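Long-range contacts in demethylmenaquinone Methyltransferase (Thermus thermophilus, PDB 1J3L), which belongs to the RraA-like family of alpha/beta proteins and forms an assembly of three chains: residues K49-E54 against R79-K84; V59-G64 against G88-G93. All blocks are in the same frame, centred on the assembly; numbering follows the deposited sequence.

The two contacts illustrate how neighbouring layers of an alpha/beta fold are held by different chemistry. Contact 2 lies in the core, about 4 Å from the centre of the chain, where strands 58-63 and 88-92 are joined by regular backbone hydrogen bonds and apolar packing. Contact 1, with its centre about 13 Å from that of the chain, joins the ends of helices 45-51 and 75-83, the elements that precede and follow strand 58-63; it is only partly buried and relies largely on salt bridges. The layers meet at Leu-60, whose CD2 packs 3.8 Å from Leu-51 CD2, while its CD1 touches Val-50. Apolar packing thus runs from the sheet into the helices and gives way to charge outside.

Contact 1 (K49-E54 against R79-K84); sequences KVLEEE and RRAWEK
Leu-51 and Ala-81 form the tight, buried part of this contact: both methyls of the leucine converge on the CB of the alanine, with CD2 the nearer at 3.6 Å. At this point the backbones are close, Leu-51 CA and Ala-81 CA being 5.3 Å apart, an approach that the small alanine probably favours. Beside this pair the aliphatic part of Lys-84 lies along the backbone of the other segment, its CG 3.2 Å from Leu-51 O. Helices 45-51 and 75-83 are the connections of successive beta-alpha-beta crossovers, linking strand 31-39 to 58-63 and strand 58-63 to 88-92, and here they pack next to each other at their C-terminal ends. Toward solvent, charge takes over. A bend at chi2 (-65°) carries the Lys-84 chain across Glu-52 O, and NZ reaches Glu-54 OE2 at 2.9 Å, nearly along the C-O axis of that oxygen. A water bridges the same NZ, at 2.8 Å, to Glu-52 O. Next to it, Glu-52 OE2 meets the edge of the Arg-80 guanidinium, accepting from both NE and NH2, with the carboxylate and guanidinium planes 30° apart. Through NH1 the same guanidinium also binds Glu-83 OE1, making a three-residue network of salt bridges; the very short lengths modelled for it are doubtful in detail. Glu-53 starts off away from 79-84, and its OE1 forms a salt bridge with Arg-36.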
ATOM      1  N   LYS A  49     -12.469  19.909  18.306  1.00 22.59           N
ATOM      2  CA  LYS A  49     -12.698  21.345  18.471  1.00 24.50           C
ATOM      3  C   LYS A  49     -12.645  22.103  17.138  1.00 29.67           C
ATOM      4  O   LYS A  49     -13.545  22.877  16.816  1.00 28.91           O
ATOM      5  CB  LYS A  49     -11.668  21.940  19.432  1.00 36.50           C
ATOM      6  CG  LYS A  49     -12.145  23.223  20.104  1.00 43.44           C
ATOM      7  CD  LYS A  49     -11.067  23.843  20.973  1.00 38.02           C
ATOM      8  CE  LYS A  49     -11.594  25.062  21.714  1.00 46.77           C
ATOM      9  NZ  LYS A  49     -12.170  26.063  20.772  1.00 52.36           N
ATOM     10  N   VAL A  50     -11.591  21.868  16.362  1.00 26.38           N
ATOM     11  CA  VAL A  50     -11.430  22.527  15.074  1.00 29.82           C
ATOM     12  C   VAL A  50     -12.483  22.138  14.021  1.00 25.42           C
ATOM     13  O   VAL A  50     -12.981  23.002  13.304  1.00 31.78           O
ATOM     14  CB  VAL A  50     -10.005  22.276  14.498  1.00 38.86           C
ATOM     15  CG1 VAL A  50      -9.883  22.870  13.091  1.00 29.20           C
ATOM     16  CG2 VAL A  50      -8.955  22.905  15.424  1.00 40.35           C
ATOM     17  N   LEU A  51     -12.836  20.857  13.924  1.00 26.51           N
ATOM     18  CA  LEU A  51     -13.827  20.450  12.928  1.00 28.92           C
ATOM     19  C   LEU A  51     -15.217  20.969  13.261  1.00 28.36           C
ATOM     20  O   LEU A  51     -16.131  20.886  12.442  1.00 36.38           O
ATOM     21  CB  LEU A  51     -13.870  18.929  12.783  1.00 18.73           C
ATOM     22  CG  LEU A  51     -12.769  18.259  11.955  1.00 22.18           C
ATOM     23  CD1 LEU A  51     -12.960  16.766  11.996  1.00 32.81           C
ATOM     24  CD2 LEU A  51     -12.819  18.739  10.522  1.00 32.60           C
ATOM     25  N   GLU A  52     -15.370  21.513  14.463  1.00 29.85           N
ATOM     26  CA  GLU A  52     -16.655  22.045  14.898  1.00 31.46           C
ATOM     27  C   GLU A  52     -16.792  23.470  14.378  1.00 37.80           C
ATOM     28  O   GLU A  52     -17.870  24.066  14.438  1.00 27.13           O
ATOM     29  CB  GLU A  52     -16.734  22.042  16.422  1.00 31.25           C
ATOM     30  CG  GLU A  52     -18.142  21.994  16.966  1.00 36.46           C
ATOM     31  CD  GLU A  52     -18.870  20.726  16.570  1.00 40.74           C
ATOM     32  OE1 GLU A  52     -18.486  19.637  17.049  1.00 47.17           O
ATOM     33  OE2 GLU A  52     -19.826  20.819  15.773  1.00 44.28           O
ATOM     34  N   GLU A  53     -15.685  24.014  13.878  1.00 39.01           N
ATOM     35  CA  GLU A  53     -15.691  25.365  13.343  1.00 42.22           C
ATOM     36  C   GLU A  53     -16.107  25.238  11.892  1.00 45.13           C
ATOM     37  O   GLU A  53     -15.803  24.230  11.246  1.00 40.92           O
ATOM     38  CB  GLU A  53     -14.303  26.006  13.462  1.00 41.62           C
ATOM     39  CG  GLU A  53     -13.671  25.732  14.808  1.00 52.34           C
ATOM     40  CD  GLU A  53     -12.579  26.706  15.173  1.00 53.71           C
ATOM     41  OE1 GLU A  53     -11.753  27.050  14.304  1.00 56.58           O
ATOM     42  OE2 GLU A  53     -12.540  27.118  16.348  1.00 56.23           O
ATOM     43  N   GLU A  54     -16.835  26.222  11.378  1.00 41.64           N
ATOM     44  CA  GLU A  54     -17.247  26.099  10.007  1.00 35.58           C
ATOM     45  C   GLU A  54     -16.134  25.888   9.011  1.00 25.45           C
ATOM     46  O   GLU A  54     -15.208  26.690   8.934  1.00 41.49           O
ATOM     47  CB  GLU A  54     -18.234  27.232   9.641  1.00 34.25           C
ATOM     48  CG  GLU A  54     -19.707  26.663   9.757  1.00 54.66           C
ATOM     49  CD  GLU A  54     -20.686  27.303  10.794  1.00 56.36           C
ATOM     50  OE1 GLU A  54     -21.249  28.384  10.527  1.00 38.20           O
ATOM     51  OE2 GLU A  54     -20.959  26.701  11.858  1.00 60.51           O
ATOM     52  N   ARG A  79     -18.434  12.370  10.325  1.00 22.82           N
ATOM     53  CA  ARG A  79     -19.779  12.879  10.137  1.00 20.68           C
ATOM     54  C   ARG A  79     -19.867  14.322  10.605  1.00 14.70           C
ATOM     55  O   ARG A  79     -20.531  15.123   9.985  1.00 15.72           O
ATOM     56  CB  ARG A  79     -20.787  12.020  10.909  1.00 22.42           C
ATOM     57  CG  ARG A  79     -20.923  10.593  10.384  1.00 31.32           C
ATOM     58  CD  ARG A  79     -22.025   9.774  11.108  1.00 34.25           C
ATOM     59  NE  ARG A  79     -21.673   9.314  12.459  1.00 25.84           N
ATOM     60  CZ  ARG A  79     -21.013   8.192  12.735  1.00 30.96           C
ATOM     61  NH1 ARG A  79     -20.636   7.405  11.746  1.00 44.21           N
ATOM     62  NH2 ARG A  79     -20.700   7.876  13.992  1.00 50.03           N
ATOM     63  N   ARG A  80     -19.193  14.656  11.700  1.00 15.60           N
ATOM     64  CA  ARG A  80     -19.232  16.025  12.194  1.00 26.10           C
ATOM     65  C   ARG A  80     -18.609  16.973  11.159  1.00 34.24           C
ATOM     66  O   ARG A  80     -19.196  18.001  10.817  1.00 28.35           O
ATOM     67  CB  ARG A  80     -18.505  16.135  13.540  1.00 30.68           C
ATOM     68  CG  ARG A  80     -18.928  17.345  14.343  1.00 46.14           C
ATOM     69  CD  ARG A  80     -20.445  17.394  14.530  1.00 34.20           C
ATOM     70  NE  ARG A  80     -20.856  18.737  14.921  1.00 35.48           N
ATOM     71  CZ  ARG A  80     -22.015  19.296  14.590  1.00 36.55           C
ATOM     72  NH1 ARG A  80     -22.896  18.627  13.860  1.00 24.77           N
ATOM     73  NH2 ARG A  80     -22.278  20.539  14.964  1.00 43.56           N
ATOM     74  N   ALA A  81     -17.434  16.605  10.646  1.00 23.28           N
ATOM     75  CA  ALA A  81     -16.727  17.408   9.650  1.00 26.10           C
ATOM     76  C   ALA A  81     -17.625  17.686   8.463  1.00 22.36           C
ATOM     77  O   ALA A  81     -17.646  18.800   7.923  1.00 21.11           O
ATOM     78  CB  ALA A  81     -15.460  16.686   9.186  1.00 23.25           C
ATOM     79  N   TRP A  82     -18.375  16.665   8.066  1.00 22.20           N
ATOM     80  CA  TRP A  82     -19.292  16.791   6.947  1.00 21.35           C
ATOM     81  C   TRP A  82     -20.448  17.736   7.254  1.00 24.17           C
ATOM     82  O   TRP A  82     -20.805  18.568   6.419  1.00 30.29           O
ATOM     83  CB  TRP A  82     -19.842  15.425   6.560  1.00 22.66           C
ATOM     84  CG  TRP A  82     -20.870  15.481   5.487  1.00 27.65           C
ATOM     85  CD1 TRP A  82     -20.714  15.986   4.230  1.00 28.56           C
ATOM     86  CD2 TRP A  82     -22.208  14.978   5.556  1.00 29.67           C
ATOM     87  NE1 TRP A  82     -21.867  15.824   3.510  1.00 30.71           N
ATOM     88  CE2 TRP A  82     -22.800  15.207   4.296  1.00 26.30           C
ATOM     89  CE3 TRP A  82     -22.961  14.349   6.558  1.00 42.59           C
ATOM     90  CZ2 TRP A  82     -24.113  14.832   4.008  1.00 37.00           C
ATOM     91  CZ3 TRP A  82     -24.272  13.974   6.272  1.00 52.96           C
ATOM     92  CH2 TRP A  82     -24.832  14.216   5.004  1.00 47.36           C
ATOM     93  N   GLU A  83     -21.043  17.601   8.441  1.00 28.81           N
ATOM     94  CA  GLU A  83     -22.161  18.462   8.838  1.00 28.96           C
ATOM     95  C   GLU A  83     -21.698  19.921   8.907  1.00 23.72           C
ATOM     96  O   GLU A  83     -22.478  20.834   8.684  1.00 21.95           O
ATOM     97  CB  GLU A  83     -22.731  18.042  10.208  1.00 26.89           C
ATOM     98  CG  GLU A  83     -23.194  16.582  10.289  1.00 32.91           C
ATOM     99  CD  GLU A  83     -23.712  16.178  11.670  1.00 37.47           C
ATOM    100  OE1 GLU A  83     -23.050  16.483  12.687  1.00 31.23           O
ATOM    101  OE2 GLU A  83     -24.781  15.531  11.737  1.00 46.01           O
ATOM    102  N   LYS A  84     -20.427  20.129   9.226  1.00 25.49           N
ATOM    103  CA  LYS A  84     -19.873  21.472   9.323  1.00 21.76           C
ATOM    104  C   LYS A  84     -19.381  22.009   7.976  1.00 29.87           C
ATOM    105  O   LYS A  84     -18.832  23.109   7.900  1.00 25.61           O
ATOM    106  CB  LYS A  84     -18.739  21.497  10.349  1.00 34.73           C
ATOM    107  CG  LYS A  84     -19.218  21.607  11.790  1.00 37.64           C
ATOM    108  CD  LYS A  84     -19.916  22.936  12.007  1.00 39.19           C
ATOM    109  CE  LYS A  84     -20.461  23.073  13.406  1.00 41.43           C
ATOM    110  NZ  LYS A  84     -21.039  24.424  13.584  1.00 40.14           N
TER
HETATM  111  O   HOH W   1     -18.971  26.271  13.869  1.00 60.88           O

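Contact 2 (V59-G64 against G88-G93); sequences VLFVDG and GVVVHG
Residues 59-63 and 88-92 run parallel, 12° apart in direction, and five backbone hydrogen bonds zip them together as Leu-60, Val-62 and Gly-64 give their N-H groups to Gly-88, Val-90 and His-92, while Leu-60 and Val-62 return their carbonyls to Val-90 and His-92. The middle three are the shortest, each 2.7 Å, as in Val-90 N to Leu-60 O; the last, from Gly-64 N to His-92 O, is more bent. On the face bearing Phe-61 and Val-90, the valine sets CG1 over the centre of the phenylalanine ring, 3.7 Å from the centroid and 12° off the ring normal, a CH-pi contact. CG1 reaches that place because it stands anti to the backbone N of Val-90, and the same ring turns its edge to His-92 CB. Toward the C-terminal ends Asp-63 and His-92 extend side by side, with OD1 near the plane of the imidazole, 3.7 Å from ND1. The hydrogen bond of OD1 comes from Gly-65 N. Between these two strands the other face is aliphatic: Val-62 CG2 lies 4.2 Å from Val-89 CG1, their side chains pointing the same way, and Leu-72 and Leu-73 add to the cover. His-92, still within the ladder, is also the centre of an inverse gamma turn, closed by a weak bond from Gly-93 N to Val-91 O. Strand 31-39 flanks this pair beyond 58-63, and 107-110 beyond 88-92. Two adjacent parallel strands connected through helix 75-83 make up a classic beta-alpha-beta unit, set in the interior of the larger mixed sheet.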
ATOM      1  N   VAL A  59     -10.050  22.389   3.757  1.00 25.73           N
ATOM      2  CA  VAL A  59      -9.477  21.073   3.925  1.00 28.04           C
ATOM      3  C   VAL A  59      -8.604  21.084   5.175  1.00 28.30           C
ATOM      4  O   VAL A  59      -7.705  21.915   5.301  1.00 33.96           O
ATOM      5  CB  VAL A  59      -8.599  20.695   2.724  1.00 25.09           C
ATOM      6  CG1 VAL A  59      -7.833  19.415   3.017  1.00 30.31           C
ATOM      7  CG2 VAL A  59      -9.463  20.505   1.504  1.00 27.95           C
ATOM      8  N   LEU A  60      -8.867  20.172   6.103  1.00 21.93           N
ATOM      9  CA  LEU A  60      -8.062  20.112   7.309  1.00 19.02           C
ATOM     10  C   LEU A  60      -6.956  19.080   7.102  1.00 18.06           C
ATOM     11  O   LEU A  60      -7.210  17.931   6.743  1.00 22.03           O
ATOM     12  CB  LEU A  60      -8.917  19.737   8.522  1.00 20.24           C
ATOM     13  CG  LEU A  60      -8.174  19.736   9.865  1.00 22.11           C
ATOM     14  CD1 LEU A  60      -7.845  21.175  10.250  1.00 21.28           C
ATOM     15  CD2 LEU A  60      -9.019  19.060  10.954  1.00 23.55           C
ATOM     16  N   PHE A  61      -5.724  19.516   7.303  1.00 23.61           N
ATOM     17  CA  PHE A  61      -4.564  18.654   7.157  1.00 33.80           C
ATOM     18  C   PHE A  61      -4.062  18.394   8.574  1.00 28.02           C
ATOM     19  O   PHE A  61      -3.587  19.308   9.249  1.00 32.29           O
ATOM     20  CB  PHE A  61      -3.484  19.358   6.326  1.00 32.47           C
ATOM     21  CG  PHE A  61      -2.509  18.421   5.676  1.00 21.18           C
ATOM     22  CD1 PHE A  61      -1.751  17.546   6.435  1.00 23.05           C
ATOM     23  CD2 PHE A  61      -2.337  18.427   4.305  1.00 22.37           C
ATOM     24  CE1 PHE A  61      -0.838  16.686   5.831  1.00 15.29           C
ATOM     25  CE2 PHE A  61      -1.423  17.569   3.694  1.00 20.23           C
ATOM     26  CZ  PHE A  61      -0.674  16.704   4.460  1.00 19.68           C
ATOM     27  N   VAL A  62      -4.191  17.154   9.027  1.00 26.09           N
ATOM     28  CA  VAL A  62      -3.760  16.789  10.370  1.00 30.19           C
ATOM     29  C   VAL A  62      -2.438  16.055  10.356  1.00 27.74           C
ATOM     30  O   VAL A  62      -2.325  14.962   9.794  1.00 24.54           O
ATOM     31  CB  VAL A  62      -4.786  15.880  11.069  1.00 23.89           C
ATOM     32  CG1 VAL A  62      -4.358  15.623  12.494  1.00 29.14           C
ATOM     33  CG2 VAL A  62      -6.154  16.515  11.019  1.00 25.06           C
ATOM     34  N   ASP A  63      -1.434  16.670  10.963  1.00 30.58           N
ATOM     35  CA  ASP A  63      -0.120  16.051  11.045  1.00 38.72           C
ATOM     36  C   ASP A  63      -0.077  15.259  12.352  1.00 32.08           C
ATOM     37  O   ASP A  63      -0.022  15.849  13.432  1.00 24.20           O
ATOM     38  CB  ASP A  63       0.973  17.117  11.056  1.00 36.15           C
ATOM     39  CG  ASP A  63       2.350  16.519  11.039  1.00 36.08           C
ATOM     40  OD1 ASP A  63       2.533  15.440  11.641  1.00 35.42           O
ATOM     41  OD2 ASP A  63       3.250  17.126  10.430  1.00 50.19           O
ATOM     42  N   GLY A  64      -0.126  13.932  12.256  1.00 29.77           N
ATOM     43  CA  GLY A  64      -0.100  13.106  13.452  1.00 17.17           C
ATOM     44  C   GLY A  64       1.275  12.529  13.709  1.00 20.29           C
ATOM     45  O   GLY A  64       1.433  11.542  14.432  1.00 25.99           O
ATOM     46  N   GLY A  88     -12.853  18.183   3.082  1.00 18.38           N
ATOM     47  CA  GLY A  88     -12.056  16.994   3.311  1.00 22.21           C
ATOM     48  C   GLY A  88     -11.070  17.107   4.460  1.00 17.99           C
ATOM     49  O   GLY A  88     -10.811  18.188   4.987  1.00 18.31           O
ATOM     50  N   VAL A  89     -10.514  15.962   4.834  1.00 24.13           N
ATOM     51  CA  VAL A  89      -9.536  15.866   5.909  1.00 21.26           C
ATOM     52  C   VAL A  89      -8.385  14.990   5.424  1.00 23.07           C
ATOM     53  O   VAL A  89      -8.605  13.922   4.837  1.00 26.72           O
ATOM     54  CB  VAL A  89     -10.139  15.190   7.167  1.00 21.82           C
ATOM     55  CG1 VAL A  89      -9.197  15.372   8.366  1.00 12.33           C
ATOM     56  CG2 VAL A  89     -11.525  15.755   7.447  1.00 19.69           C
ATOM     57  N   VAL A  90      -7.160  15.452   5.634  1.00 20.55           N
ATOM     58  CA  VAL A  90      -5.987  14.673   5.256  1.00 16.93           C
ATOM     59  C   VAL A  90      -5.234  14.365   6.537  1.00 20.94           C
ATOM     60  O   VAL A  90      -4.824  15.271   7.254  1.00 24.57           O
ATOM     61  CB  VAL A  90      -5.062  15.433   4.315  1.00 16.92           C
ATOM     62  CG1 VAL A  90      -3.755  14.689   4.179  1.00 20.23           C
ATOM     63  CG2 VAL A  90      -5.722  15.580   2.956  1.00 11.48           C
ATOM     64  N   VAL A  91      -5.060  13.086   6.831  1.00 22.97           N
ATOM     65  CA  VAL A  91      -4.381  12.701   8.054  1.00 24.02           C
ATOM     66  C   VAL A  91      -3.024  12.046   7.845  1.00 27.50           C
ATOM     67  O   VAL A  91      -2.930  10.962   7.261  1.00 22.63           O
ATOM     68  CB  VAL A  91      -5.262  11.737   8.900  1.00 25.16           C
ATOM     69  CG1 VAL A  91      -4.567  11.383  10.205  1.00 21.34           C
ATOM     70  CG2 VAL A  91      -6.609  12.375   9.181  1.00 20.51           C
ATOM     71  N   HIS A  92      -1.973  12.719   8.301  1.00 19.36           N
ATOM     72  CA  HIS A  92      -0.645  12.135   8.224  1.00 25.76           C
ATOM     73  C   HIS A  92      -0.627  11.339   9.515  1.00 22.56           C
ATOM     74  O   HIS A  92      -0.086  11.788  10.527  1.00 26.74           O
ATOM     75  CB  HIS A  92       0.459  13.189   8.266  1.00 18.86           C
ATOM     76  CG  HIS A  92       1.828  12.609   8.104  1.00 23.54           C
ATOM     77  ND1 HIS A  92       2.906  13.002   8.876  1.00 26.71           N
ATOM     78  CD2 HIS A  92       2.305  11.674   7.249  1.00 23.33           C
ATOM     79  CE1 HIS A  92       3.979  12.336   8.498  1.00 32.06           C
ATOM     80  NE2 HIS A  92       3.644  11.522   7.509  1.00 29.83           N
ATOM     81  N   GLY A  93      -1.259  10.171   9.466  1.00 19.50           N
ATOM     82  CA  GLY A  93      -1.385   9.313  10.628  1.00  7.85           C
ATOM     83  C   GLY A  93      -2.533   8.352  10.384  1.00 23.42           C
ATOM     84  O   GLY A  93      -2.851   8.060   9.220  1.00 15.39           O
TER